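Local coordinates for protein D-threo-3-hydroxyaspartate dehydratase (Delftia, PDB 3WQC) that catalyses the pyridoxal-phosphate-dependent deamination of D-threo-3-hydroxyaspartate to oxaloacetate and ammonia, and also acts on the L-threo and L-erythro isomers and on D-serine, at residues Met11-Leu15 / Leu16-Thr20; Ile25-Asp28 / Arg29-Arg32; Asn33-Arg36 / Met37-Met41; Ser55-Val58 / Pro59-Ala62; Gln196-Ala199 / Glu200-Arg203. One frame throughout, in Å; residues are numbered along the deposited sequence.

Contact 1 (Met11-Leu15 / Leu16-Thr20); sequences MQDTL and LTLDT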
loop_
_atom_site.group_PDB
_atom_site.type_symbol
_atom_site.label_atom_id
_atom_site.label_comp_id
_atom_site.label_asym_id
_atom_site.label_seq_id
_atom_site.Cartn_x
_atom_site.Cartn_y
_atom_site.Cartn_z
ATOM N N MET B 11 -28.717 11.082 -6.706
ATOM C CA MET B 11 -27.518 10.716 -5.919
ATOM C C MET B 11 -26.488 9.920 -6.717
ATOM O O MET B 11 -25.402 9.632 -6.192
ATOM C CB MET B 11 -27.871 9.940 -4.617
ATOM C CG MET B 11 -28.812 10.637 -3.628
ATOM S SD MET B 11 -28.020 12.002 -2.710
ATOM C CE MET B 11 -28.660 13.451 -3.575
ATOM N N GLN B 12 -26.800 9.559 -7.966
ATOM C CA GLN B 12 -25.936 8.653 -8.740
ATOM C C GLN B 12 -24.611 9.248 -9.266
ATOM O O GLN B 12 -24.599 10.282 -9.941
ATOM C CB GLN B 12 -26.710 8.155 -9.906
ATOM C CG GLN B 12 -26.079 6.939 -10.525
ATOM C CD GLN B 12 -26.978 6.397 -11.599
ATOM O OE1 GLN B 12 -27.017 6.914 -12.726
ATOM N NE2 GLN B 12 -27.718 5.367 -11.260
ATOM N N ASP B 13 -23.488 8.608 -8.974
ATOM C CA ASP B 13 -22.184 9.140 -9.437
ATOM C C ASP B 13 -21.754 8.617 -10.781
ATOM O O ASP B 13 -22.203 7.561 -11.230
ATOM C CB ASP B 13 -21.079 8.902 -8.414
ATOM C CG ASP B 13 -21.122 9.946 -7.270
ATOM O OD1 ASP B 13 -20.921 11.146 -7.487
ATOM O OD2 ASP B 13 -21.355 9.593 -6.141
ATOM N N THR B 14 -20.863 9.347 -11.436
ATOM C CA THR B 14 -20.207 8.934 -12.693
ATOM C C THR B 14 -18.749 9.262 -12.548
ATOM O O THR B 14 -18.314 9.741 -11.482
ATOM C CB THR B 14 -20.716 9.783 -13.880
ATOM O OG1 THR B 14 -20.304 11.120 -13.622
ATOM C CG2 THR B 14 -22.271 9.748 -13.996
ATOM N N LEU B 15 -17.949 9.004 -13.577
ATOM C CA LEU B 15 -16.520 9.318 -13.496
ATOM C C LEU B 15 -16.250 10.794 -13.442
ATOM O O LEU B 15 -15.150 11.217 -13.082
ATOM C CB LEU B 15 -15.707 8.689 -14.619
ATOM C CG LEU B 15 -15.766 7.188 -14.691
ATOM C CD1 LEU B 15 -14.727 6.820 -15.720
ATOM C CD2 LEU B 15 -15.348 6.531 -13.374
ATOM N N LEU B 16 -17.260 11.602 -13.781
ATOM C CA LEU B 16 -17.084 13.045 -13.706
ATOM C C LEU B 16 -17.363 13.592 -12.337
ATOM O O LEU B 16 -16.952 14.765 -12.026
ATOM C CB LEU B 16 -18.061 13.722 -14.703
ATOM C CG LEU B 16 -17.685 13.524 -16.163
ATOM C CD1 LEU B 16 -18.732 14.225 -16.998
ATOM C CD2 LEU B 16 -16.313 14.129 -16.424
ATOM N N THR B 17 -18.157 12.867 -11.522
ATOM C CA THR B 17 -18.621 13.418 -10.240
ATOM C C THR B 17 -17.886 12.799 -9.042
ATOM O O THR B 17 -17.887 13.362 -7.971
ATOM C CB THR B 17 -20.146 13.239 -10.003
ATOM O OG1 THR B 17 -20.447 11.833 -9.894
ATOM C CG2 THR B 17 -20.938 13.911 -11.149
ATOM N N LEU B 18 -17.234 11.638 -9.230
ATOM C CA LEU B 18 -16.429 11.051 -8.143
ATOM C C LEU B 18 -15.307 11.984 -7.675
ATOM O O LEU B 18 -14.709 12.731 -8.510
ATOM C CB LEU B 18 -15.744 9.776 -8.665
ATOM C CG LEU B 18 -16.668 8.533 -8.746
ATOM C CD1 LEU B 18 -15.927 7.406 -9.419
ATOM C CD2 LEU B 18 -17.295 8.111 -7.391
ATOM N N ASP B 19 -14.964 11.949 -6.401
ATOM C CA ASP B 19 -13.675 12.550 -6.028
ATOM C C ASP B 19 -12.551 11.620 -6.488
ATOM O O ASP B 19 -12.789 10.401 -6.796
ATOM C CB ASP B 19 -13.627 12.712 -4.515
ATOM C CG ASP B 19 -12.474 13.659 -4.024
ATOM O OD1 ASP B 19 -11.904 14.437 -4.864
ATOM O OD2 ASP B 19 -12.161 13.643 -2.786
ATOM N N THR B 20 -11.360 12.198 -6.641
ATOM C CA THR B 20 -10.187 11.440 -7.066
ATOM C C THR B 20 -9.121 11.527 -5.952
ATOM O O THR B 20 -9.097 12.463 -5.131
ATOM C CB THR B 20 -9.583 12.070 -8.328
ATOM O OG1 THR B 20 -9.358 13.469 -8.134
ATOM C CG2 THR B 20 -10.525 11.826 -9.507
#

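Contact 2 (Ile25-Asp28 / Arg29-Arg32); sequences IDLD and RMQR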
loop_
_atom_site.group_PDB
_atom_site.type_symbol
_atom_site.label_atom_id
_atom_site.label_comp_id
_atom_site.label_asym_id
_atom_site.label_seq_id
_atom_site.Cartn_x
_atom_site.Cartn_y
_atom_site.Cartn_z
ATOM N N ILE B 25 -13.498 -0.150 -11.402
ATOM C CA ILE B 25 -13.529 -1.436 -12.115
ATOM C C ILE B 25 -14.451 -1.264 -13.353
ATOM O O ILE B 25 -15.635 -0.945 -13.204
ATOM C CB ILE B 25 -14.168 -2.557 -11.236
ATOM C CG1 ILE B 25 -13.350 -2.819 -9.968
ATOM C CG2 ILE B 25 -14.268 -3.871 -12.078
ATOM C CD1 ILE B 25 -14.146 -3.719 -8.989
ATOM N N ASP B 26 -13.875 -1.512 -14.547
ATOM C CA ASP B 26 -14.678 -1.509 -15.782
ATOM C C ASP B 26 -15.407 -2.892 -15.792
ATOM O O ASP B 26 -14.753 -3.943 -15.973
ATOM C CB ASP B 26 -13.738 -1.352 -16.986
ATOM C CG ASP B 26 -14.471 -1.470 -18.357
ATOM O OD1 ASP B 26 -15.349 -2.293 -18.615
ATOM O OD2 ASP B 26 -14.152 -0.690 -19.198
ATOM N N LEU B 27 -16.690 -2.912 -15.436
ATOM C CA LEU B 27 -17.409 -4.188 -15.269
ATOM C C LEU B 27 -17.422 -5.024 -16.524
ATOM O O LEU B 27 -17.358 -6.264 -16.419
ATOM C CB LEU B 27 -18.840 -4.000 -14.751
ATOM C CG LEU B 27 -18.855 -3.436 -13.298
ATOM C CD1 LEU B 27 -20.280 -3.028 -12.962
ATOM C CD2 LEU B 27 -18.341 -4.569 -12.332
ATOM N N ASP B 28 -17.505 -4.414 -17.702
ATOM C CA ASP B 28 -17.542 -5.225 -18.926
ATOM C C ASP B 28 -16.200 -5.951 -19.124
ATOM O O ASP B 28 -16.186 -7.153 -19.482
ATOM C CB ASP B 28 -17.911 -4.319 -20.127
ATOM C CG ASP B 28 -19.475 -3.898 -20.125
ATOM O OD1 ASP B 28 -20.270 -4.005 -19.107
ATOM O OD2 ASP B 28 -19.925 -3.429 -21.189
ATOM N N ARG B 29 -15.054 -5.249 -18.848
ATOM C CA ARG B 29 -13.737 -5.936 -18.952
ATOM C C ARG B 29 -13.619 -6.990 -17.876
ATOM O O ARG B 29 -13.103 -8.096 -18.156
ATOM C CB ARG B 29 -12.590 -4.960 -18.750
ATOM C CG ARG B 29 -12.455 -4.027 -19.952
ATOM C CD ARG B 29 -11.269 -3.081 -19.757
ATOM N NE ARG B 29 -11.092 -2.196 -20.936
ATOM C CZ ARG B 29 -9.976 -1.471 -21.126
ATOM N NH1 ARG B 29 -8.893 -1.553 -20.290
ATOM N NH2 ARG B 29 -9.890 -0.723 -22.209
ATOM N N MET B 30 -14.092 -6.688 -16.656
ATOM C CA MET B 30 -14.014 -7.690 -15.530
ATOM C C MET B 30 -14.841 -8.948 -15.934
ATOM O O MET B 30 -14.331 -10.115 -15.784
ATOM C CB MET B 30 -14.590 -7.163 -14.231
ATOM C CG MET B 30 -14.463 -8.132 -13.062
ATOM S SD MET B 30 -15.455 -7.653 -11.648
ATOM C CE MET B 30 -17.174 -8.052 -12.153
ATOM N N GLN B 31 -16.028 -8.784 -16.500
ATOM C CA GLN B 31 -16.819 -9.971 -16.905
ATOM C C GLN B 31 -16.158 -10.765 -18.004
ATOM O O GLN B 31 -16.213 -12.012 -17.966
ATOM C CB GLN B 31 -18.183 -9.513 -17.379
ATOM C CG GLN B 31 -19.009 -9.311 -16.149
ATOM C CD GLN B 31 -19.305 -10.617 -15.310
ATOM O OE1 GLN B 31 -19.647 -10.474 -14.223
ATOM N NE2 GLN B 31 -19.228 -11.825 -15.886
ATOM N N ARG B 32 -15.466 -10.116 -18.957
ATOM C CA ARG B 32 -14.717 -10.843 -20.047
ATOM C C ARG B 32 -13.613 -11.636 -19.372
ATOM O O ARG B 32 -13.328 -12.762 -19.762
ATOM C CB ARG B 32 -14.054 -9.941 -21.125
ATOM C CG ARG B 32 -15.043 -9.459 -22.215
ATOM C CD ARG B 32 -14.534 -8.251 -22.988
ATOM N NE ARG B 32 -15.706 -7.376 -22.890
ATOM C CZ ARG B 32 -15.703 -6.052 -22.710
ATOM N NH1 ARG B 32 -14.552 -5.371 -22.674
ATOM N NH2 ARG B 32 -16.863 -5.421 -22.532
#

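Contact 3 (Asn33-Arg36 / Met37-Met41); sequences NIAR and MQQRM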
loop_
_atom_site.group_PDB
_atom_site.type_symbol
_atom_site.label_atom_id
_atom_site.label_comp_id
_atom_site.label_asym_id
_atom_site.label_seq_id
_atom_site.Cartn_x
_atom_site.Cartn_y
_atom_site.Cartn_z
ATOM N N ASN B 33 -12.908 -11.053 -18.394
ATOM C CA ASN B 33 -11.786 -11.803 -17.730
ATOM C C ASN B 33 -12.329 -13.013 -16.971
ATOM O O ASN B 33 -11.707 -14.081 -17.018
ATOM C CB ASN B 33 -11.103 -10.821 -16.741
ATOM C CG ASN B 33 -10.341 -9.702 -17.438
ATOM O OD1 ASN B 33 -10.024 -9.777 -18.650
ATOM N ND2 ASN B 33 -10.031 -8.621 -16.673
ATOM N N ILE B 34 -13.454 -12.831 -16.291
ATOM C CA ILE B 34 -14.101 -13.895 -15.497
ATOM C C ILE B 34 -14.436 -15.039 -16.458
ATOM O O ILE B 34 -14.157 -16.229 -16.190
ATOM C CB ILE B 34 -15.328 -13.367 -14.690
ATOM C CG1 ILE B 34 -14.768 -12.527 -13.548
ATOM C CG2 ILE B 34 -16.255 -14.488 -14.254
ATOM C CD1 ILE B 34 -15.840 -11.833 -12.723
ATOM N N ALA B 35 -15.082 -14.698 -17.562
ATOM C CA ALA B 35 -15.540 -15.745 -18.547
ATOM C C ALA B 35 -14.362 -16.441 -19.141
ATOM O O ALA B 35 -14.379 -17.678 -19.332
ATOM C CB ALA B 35 -16.299 -15.085 -19.655
ATOM N N ARG B 36 -13.312 -15.684 -19.496
ATOM C CA ARG B 36 -12.160 -16.290 -20.151
ATOM C C ARG B 36 -11.532 -17.402 -19.244
ATOM O O ARG B 36 -11.179 -18.515 -19.708
ATOM C CB ARG B 36 -11.080 -15.272 -20.542
ATOM C CG ARG B 36 -9.731 -15.877 -21.064
ATOM C CD ARG B 36 -8.736 -14.790 -21.342
ATOM N NE ARG B 36 -7.443 -15.331 -21.739
ATOM C CZ ARG B 36 -6.251 -14.709 -21.600
ATOM N NH1 ARG B 36 -6.204 -13.451 -21.175
ATOM N NH2 ARG B 36 -5.103 -15.313 -21.948
ATOM N N MET B 37 -11.329 -17.074 -17.980
ATOM C CA MET B 37 -10.704 -18.045 -17.081
ATOM C C MET B 37 -11.610 -19.205 -16.853
ATOM O O MET B 37 -11.116 -20.359 -16.899
ATOM C CB MET B 37 -10.332 -17.345 -15.737
ATOM C CG MET B 37 -9.567 -18.272 -14.760
ATOM S SD MET B 37 -7.925 -18.800 -15.362
ATOM C CE MET B 37 -6.933 -17.281 -15.141
ATOM N N GLN B 38 -12.886 -18.984 -16.552
ATOM C CA GLN B 38 -13.791 -20.086 -16.244
ATOM C C GLN B 38 -13.877 -20.986 -17.478
ATOM O O GLN B 38 -13.893 -22.236 -17.355
ATOM C CB GLN B 38 -15.202 -19.635 -15.852
ATOM C CG GLN B 38 -16.116 -20.773 -15.351
ATOM C CD GLN B 38 -15.575 -21.455 -14.082
ATOM O OE1 GLN B 38 -15.381 -20.804 -13.056
ATOM N NE2 GLN B 38 -15.353 -22.810 -14.117
ATOM N N GLN B 39 -13.987 -20.401 -18.693
ATOM C CA GLN B 39 -14.095 -21.242 -19.895
ATOM C C GLN B 39 -12.822 -22.112 -20.058
ATOM O O GLN B 39 -12.877 -23.258 -20.529
ATOM C CB GLN B 39 -14.290 -20.353 -21.154
ATOM C CG GLN B 39 -15.686 -19.766 -21.092
ATOM C CD GLN B 39 -15.955 -18.635 -22.059
ATOM O OE1 GLN B 39 -15.094 -18.263 -22.915
ATOM N NE2 GLN B 39 -17.184 -18.054 -21.945
ATOM N N ARG B 40 -11.656 -21.554 -19.777
ATOM C CA ARG B 40 -10.423 -22.301 -19.939
ATOM C C ARG B 40 -10.399 -23.476 -18.970
ATOM O O ARG B 40 -10.014 -24.627 -19.347
ATOM C CB ARG B 40 -9.164 -21.425 -19.785
ATOM C CG ARG B 40 -7.968 -22.295 -19.999
ATOM C CD ARG B 40 -6.765 -21.481 -20.146
ATOM N NE ARG B 40 -5.954 -22.065 -21.172
ATOM C CZ ARG B 40 -5.025 -23.015 -21.028
ATOM N NH1 ARG B 40 -4.440 -23.345 -22.198
ATOM N NH2 ARG B 40 -4.667 -23.604 -19.794
ATOM N N MET B 41 -10.810 -23.229 -17.732
ATOM C CA MET B 41 -10.853 -24.341 -16.751
ATOM C C MET B 41 -11.890 -25.417 -17.098
ATOM O O MET B 41 -11.609 -26.614 -16.989
ATOM C CB MET B 41 -11.060 -23.839 -15.344
ATOM C CG MET B 41 -9.956 -22.835 -14.919
ATOM S SD MET B 41 -8.300 -23.557 -15.052
ATOM C CE MET B 41 -7.591 -22.809 -16.480
#

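Contact 4 (Ser55-Val58 / Pro59-Ala62); sequences SKSV and PVAA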
loop_
_atom_site.group_PDB
_atom_site.type_symbol
_atom_site.label_atom_id
_atom_site.label_comp_id
_atom_site.label_asym_id
_atom_site.label_seq_id
_atom_site.Cartn_x
_atom_site.Cartn_y
_atom_site.Cartn_z
ATOM N N SER B 55 -9.113 -8.872 -4.886
ATOM C CA SER B 55 -10.161 -7.837 -4.757
ATOM C C SER B 55 -10.664 -7.728 -3.359
ATOM O O SER B 55 -11.115 -6.650 -2.935
ATOM C CB SER B 55 -11.392 -8.223 -5.664
ATOM O OG SER B 55 -12.151 -9.312 -5.090
ATOM N N LYS B 56 -10.661 -8.846 -2.595
ATOM C CA LYS B 56 -11.295 -8.912 -1.261
ATOM C C LYS B 56 -12.679 -8.183 -1.254
ATOM O O LYS B 56 -13.073 -7.577 -0.241
ATOM C CB LYS B 56 -10.397 -8.324 -0.118
ATOM C CG LYS B 56 -9.024 -8.989 -0.140
ATOM C CD LYS B 56 -8.256 -8.560 1.135
ATOM C CE LYS B 56 -6.841 -9.085 1.029
ATOM N NZ LYS B 56 -6.119 -8.693 2.277
ATOM N N SER B 57 -13.475 -8.455 -2.325
ATOM C CA SER B 57 -14.725 -7.749 -2.462
ATOM C C SER B 57 -15.841 -8.767 -2.731
ATOM O O SER B 57 -15.744 -9.519 -3.676
ATOM C CB SER B 57 -14.589 -6.718 -3.584
ATOM O OG SER B 57 -15.832 -5.943 -3.655
ATOM N N VAL B 58 -16.881 -8.734 -1.902
ATOM C CA VAL B 58 -18.010 -9.693 -2.000
ATOM C C VAL B 58 -18.637 -9.697 -3.404
ATOM O O VAL B 58 -18.786 -10.774 -4.020
ATOM C CB VAL B 58 -19.011 -9.486 -0.869
ATOM C CG1 VAL B 58 -20.311 -10.235 -1.091
ATOM C CG2 VAL B 58 -18.354 -9.914 0.448
ATOM N N PRO B 59 -18.962 -8.516 -3.968
ATOM C CA PRO B 59 -19.617 -8.556 -5.299
ATOM C C PRO B 59 -18.707 -9.049 -6.411
ATOM O O PRO B 59 -19.176 -9.606 -7.402
ATOM C CB PRO B 59 -20.047 -7.080 -5.592
ATOM C CG PRO B 59 -19.325 -6.239 -4.569
ATOM C CD PRO B 59 -19.024 -7.147 -3.368
ATOM N N VAL B 60 -17.390 -8.868 -6.252
ATOM C CA VAL B 60 -16.475 -9.386 -7.296
ATOM C C VAL B 60 -16.443 -10.912 -7.187
ATOM O O VAL B 60 -16.643 -11.623 -8.233
ATOM C CB VAL B 60 -15.047 -8.872 -7.144
ATOM C CG1 VAL B 60 -14.050 -9.528 -8.147
ATOM C CG2 VAL B 60 -15.024 -7.320 -7.316
ATOM N N ALA B 61 -16.323 -11.477 -5.990
ATOM C CA ALA B 61 -16.347 -12.925 -5.826
ATOM C C ALA B 61 -17.722 -13.470 -6.227
ATOM O O ALA B 61 -17.804 -14.616 -6.730
ATOM C CB ALA B 61 -16.073 -13.271 -4.353
ATOM N N ALA B 62 -18.806 -12.695 -6.008
ATOM C CA ALA B 62 -20.129 -13.184 -6.424
ATOM C C ALA B 62 -20.169 -13.371 -7.923
ATOM O O ALA B 62 -20.766 -14.305 -8.450
ATOM C CB ALA B 62 -21.265 -12.223 -5.988
#

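Contact 5 (Gln196-Ala199 / Glu200-Arg203); sequences QALA and ERER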
loop_
_atom_site.group_PDB
_atom_site.type_symbol
_atom_site.label_atom_id
_atom_site.label_comp_id
_atom_site.label_asym_id
_atom_site.label_seq_id
_atom_site.Cartn_x
_atom_site.Cartn_y
_atom_site.Cartn_z
ATOM N N GLN B 196 4.409 -22.266 -20.636
ATOM C CA GLN B 196 3.802 -23.569 -20.826
ATOM C C GLN B 196 4.662 -24.631 -20.106
ATOM O O GLN B 196 4.128 -25.545 -19.463
ATOM C CB GLN B 196 3.671 -23.894 -22.343
ATOM C CG GLN B 196 3.038 -25.280 -22.647
ATOM C CD GLN B 196 2.932 -25.561 -24.154
ATOM O OE1 GLN B 196 2.356 -24.797 -24.902
ATOM N NE2 GLN B 196 3.504 -26.640 -24.573
ATOM N N ALA B 197 5.981 -24.500 -20.196
ATOM C CA ALA B 197 6.912 -25.480 -19.558
ATOM C C ALA B 197 6.778 -25.373 -18.047
ATOM O O ALA B 197 6.732 -26.426 -17.369
ATOM C CB ALA B 197 8.385 -25.221 -19.990
ATOM N N LEU B 198 6.686 -24.160 -17.494
ATOM C CA LEU B 198 6.582 -24.011 -16.017
ATOM C C LEU B 198 5.229 -24.569 -15.578
ATOM O O LEU B 198 5.184 -25.211 -14.539
ATOM C CB LEU B 198 6.812 -22.537 -15.607
ATOM C CG LEU B 198 6.596 -22.337 -14.068
ATOM C CD1 LEU B 198 7.614 -23.115 -13.230
ATOM C CD2 LEU B 198 6.660 -20.843 -13.846
ATOM N N ALA B 199 4.152 -24.346 -16.359
ATOM C CA ALA B 199 2.820 -24.838 -15.987
ATOM C C ALA B 199 2.936 -26.361 -15.892
ATOM O O ALA B 199 2.277 -26.979 -15.016
ATOM C CB ALA B 199 1.741 -24.364 -16.941
ATOM N N GLU B 200 3.606 -26.986 -16.871
ATOM C CA GLU B 200 3.796 -28.496 -16.854
ATOM C C GLU B 200 4.645 -28.932 -15.619
ATOM O O GLU B 200 4.296 -29.946 -14.972
ATOM C CB GLU B 200 4.423 -28.974 -18.145
ATOM C CG GLU B 200 4.787 -30.462 -18.103
ATOM C CD GLU B 200 3.660 -31.427 -17.849
ATOM O OE1 GLU B 200 4.028 -32.574 -17.456
ATOM O OE2 GLU B 200 2.435 -31.112 -17.964
ATOM N N ARG B 201 5.696 -28.193 -15.261
ATOM C CA ARG B 201 6.516 -28.524 -14.053
ATOM C C ARG B 201 5.623 -28.405 -12.802
ATOM O O ARG B 201 5.709 -29.242 -11.868
ATOM C CB ARG B 201 7.698 -27.557 -13.921
ATOM C CG ARG B 201 8.637 -27.643 -12.763
ATOM C CD ARG B 201 9.868 -26.666 -12.974
ATOM N NE ARG B 201 10.527 -26.506 -11.720
ATOM C CZ ARG B 201 11.509 -27.290 -11.311
ATOM N NH1 ARG B 201 11.985 -28.245 -12.125
ATOM N NH2 ARG B 201 12.063 -27.076 -10.136
ATOM N N GLU B 202 4.778 -27.364 -12.732
ATOM C CA GLU B 202 3.896 -27.157 -11.549
ATOM C C GLU B 202 2.886 -28.339 -11.445
ATOM O O GLU B 202 2.699 -28.942 -10.379
ATOM C CB GLU B 202 3.151 -25.815 -11.779
ATOM C CG GLU B 202 2.257 -25.454 -10.598
ATOM C CD GLU B 202 1.391 -24.195 -10.804
ATOM O OE1 GLU B 202 0.948 -23.901 -11.957
ATOM O OE2 GLU B 202 1.068 -23.521 -9.769
ATOM N N ARG B 203 2.252 -28.709 -12.599
ATOM C CA ARG B 203 1.292 -29.819 -12.619
ATOM C C ARG B 203 2.026 -31.075 -12.214
ATOM O O ARG B 203 1.549 -31.846 -11.355
ATOM C CB ARG B 203 0.684 -30.017 -14.058
ATOM C CG ARG B 203 -0.386 -31.077 -14.151
ATOM C CD ARG B 203 -0.465 -31.646 -15.570
ATOM N NE ARG B 203 0.787 -32.405 -15.939
ATOM C CZ ARG B 203 1.115 -33.629 -15.446
ATOM N NH1 ARG B 203 0.258 -34.364 -14.719
ATOM N NH2 ARG B 203 2.299 -34.144 -15.832
HETATM O O HOH W 1 -0.100 -25.769 -13.843
#

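Contact 1 (Met11-Leu15 / Leu16-Thr20)
At Thr-14 the chain folds back on itself: its carbonyl oxygen accepts from both Thr-17 N and Leu-18 N, each bond 3.1 Å long, the first donor standing above the carbonyl plane and the second nearly along the C=O axis. The first bond closes a beta turn with Leu-15 and Leu-16 at its corners, and an ST turn is built into it, since Thr-14 OG1 accepts from Leu-16 N at 3.1 Å. That hydroxyl lies between the backbone N and the carbonyl carbon (chi1 64°), which swings it over the turn. Threonine suits both ends because its short hydroxyl arm can reach main-chain amides, forward from Thr-14 and back from Thr-17. Thr-17 OG1 is used twice, accepting from Thr-14 N at 3.0 Å and donating to Asp-13 OD1 at 2.5 Å, a short bond. The carboxylate oxygen offers its anti lone pair, the one turned away from OD2, and this acceptor probably sets the direction of the Thr-17 O-H. The leucines meet differently, with Leu-15 CD2 4.1 Å from Leu-18 CD1, and both side chains rest on Val-381 of strand 381-385. The Arg-354 guanidinium gathers the carbonyls of Leu-15 and Leu-18 through NH1, tying this surface loop, which joins helix 3-11 to strand 22-26, to the beta domain. Leu-18 CG lies 3.4 Å from Thr-14 O, while Leu-18 CD2 touches Asp-13 CB at 4.0 Å.

Contact 2 (Ile25-Asp28 / Arg29-Arg32)
Arg-29 lays its extended chain against Asp-26, and each carbon in turn meets part of that residue. Its CB is 3.7 Å from Asp-26 O. One bond further, Arg-29 CG lies 3.6 Å from the Asp-26 carboxyl carbon CG, and Arg-29 CD is 3.8 Å from OD2 of the same group. Arg-29 NE comes 3.8 Å from Asp-26 OD2 in a long salt bridge; because the oxygen lies well out of the guanidinium plane, charge attraction alone acts there. Beyond it, NH1 goes to a stronger partner, the carbonyl of Val-266. Asp-26 is the N-cap of helix 27-44, where strand 22-26 gives way to helix. With CG anti to the backbone N (chi1 175°), OD1 turns over the first helical turn and accepts from Arg-29 N at 3.0 Å, met from above the carboxylate plane. Aspartate suits this place because its short arm reaches an amide that has no carbonyl one turn earlier in the helix, and its charge should favour the positive helix end. On another side of the turn the apolar residues close up: Met-30 bends at chi3 to bring CE within 3.7 Å of Leu-27 CD2, and Met-30 CB lies 3.9 Å from Ile-25 CG2.

Contact 3 (Asn33-Arg36 / Met37-Met41)
The middle of helix 27-44, a helix of the alanine racemase-like barrel domain that runs beside the cofactor, is built here from regular i to i+4 bonds between Asn-33, Ile-34, Ala-35 and Arg-36 and the residues one turn on. Met-37 N gives its hydrogen to Asn-33 O at 3.2 Å, and Gln-39 N does so to Ala-35 O at 2.8 Å. Gln-39 also leans its side chain over that carbonyl: with its CG anti to the carbonyl carbon (chi1 -71°), the chain runs back along the helix so that Gln-39 CG lies 3.0 Å from Ala-35 O. Farther out, Gln-39 NE2 reaches 3.9 Å from Ala-35 CB. A small alanine leaves room for this long polar chain on the exposed side. Met-37, buried, with an unbranched chain that can bend, turns at chi2 and chi3 and fits among Leu-48, Tyr-248, Ala-231 and Leu-232; its side chain is about 6 Å from the bound pyridoxal phosphate at the nearest atoms. Three polar side chains end on main-chain carbonyls: Asn-33 ND2 on Val-249 and Asp-265, Arg-36 NH1 on Val-260, and Arg-40 NH2 on Ala-234. The two arginines keep their charged atoms apart, Arg-36 NH2 lying 6.8 Å from Arg-40 NE. Strongly donating side chains thus answer loop carbonyls, whose neutral dipoles probably stabilise the arginine charges without neutralising them.

Contact 4 (Ser55-Val58 / Pro59-Ala62)
Two torsions set the meeting of Ser-55 and Ser-57 with the start of helix 58-66. In Ser-55 the hydroxyl sits between backbone N and carbonyl carbon (chi1 74°), which brings it forward to the amide two residues on, while Ser-57 holds its OG anti to its own N (chi1 -176°) and so turns it away from the helix amides. Ser-55 OG accepts from Ser-57 N at 3.2 Å, an ST turn, and its other neighbour is apolar: Val-60 CB is 3.6 Å away. An alanine at Ser-55 is likely to leave the Ser-57 amide without this acceptor and to open a small gap against Val-60. Ser-57 occupies the N-cap position yet makes no capping bond with its side chain; Ser-57 OG instead bonds to Glu-385 O and lies 3.4 Å from Pro-59 CD. Its carbonyl does the helical work, accepting from Ala-61 N at 3.1 Å in a nearly straight bond (171°) and only weakly from Val-60 N. Proline fits the first turn, where an amide hydrogen has no earlier helical carbonyl to meet. The price is crowding, since Val-58 CB approaches Pro-59 CD to 3.4 Å. Ala-62 N donates to Val-58 O at 2.8 Å. Around this start, Val-58 and Ala-61 rest on Phe-83 of helix 77-85, Ser-55 and Ser-57 touch Tyr-372 of strand 371-375, and Ser-57, Pro-59 and Val-60 meet Trp-384 of strand 381-385.

Contact 5 (Gln196-Ala199 / Glu200-Arg203)
Backbone bonds come first: Glu-200, Arg-201, Glu-202 and Arg-203 donate their amides to Gln-196, Ala-197, Leu-198 and Ala-199 respectively, the i to i+4 ladder of helix 192-215, with Glu-202 N 2.8 Å from Leu-198 O. Apolar contact is slight, Leu-198 CD1 lying 4.2 Å from the aliphatic Arg-201 CD. The ionic part joins residues one turn apart on the same side. Arg-203 bends at chi3 (66°) to present its guanidinium side-on, NH2 to Glu-200 OE1 at 2.8 Å and NE to Glu-200 OE2 at 2.9 Å, each N-H almost straight at its acceptor. Both oxygens are met on their syn side, though out of the carboxylate plane, so the two bonds fix the rotation of the pair. OE1 also takes Arg-236, so that one carboxylate holds two arginines together. An alanine replacing Glu-200 would probably leave Arg-203 and Arg-236 close together without the negative charge between them. A water supplies the last kind of link, donating to Ala-199 O at 2.9 Å and to Glu-202 OE1 at 2.9 Å. Glu-202 is buried, and its polar end is well satisfied: OE2 accepts from Ala-183 N, and OE1 bonds to Thr-230. Ala-183 follows His-182 of the pyridoxal phosphate pocket, so Glu-202 stands in a second shell, where loops after the barrel strands form a cofactor site as in fold-type III enzymes.

Contacts 1 to 5 follow one another along the chain without interleaving. Contact 1 lies in the loop before strand 22-26, about 26 Å from the chain's centre, and joins the beta domain. Contact 2 straddles the passage from that domain's sheet, through strand 22-26, to helix 27-44 of the barrel; contact 3 continues the same helix, its centre 13 Å from that of contact 2. Contact 4, at the start of helix 58-66, packs on contact 2 through Val-60, against Ile-25 and Met-30. Contact 5, on helix 192-215, is 44 Å from contact 1, centre to centre. Contacts 3 to 5 lie in the barrel domain. The chain thus passes from the beta domain into the barrel, which carries the cofactor-pocket residues.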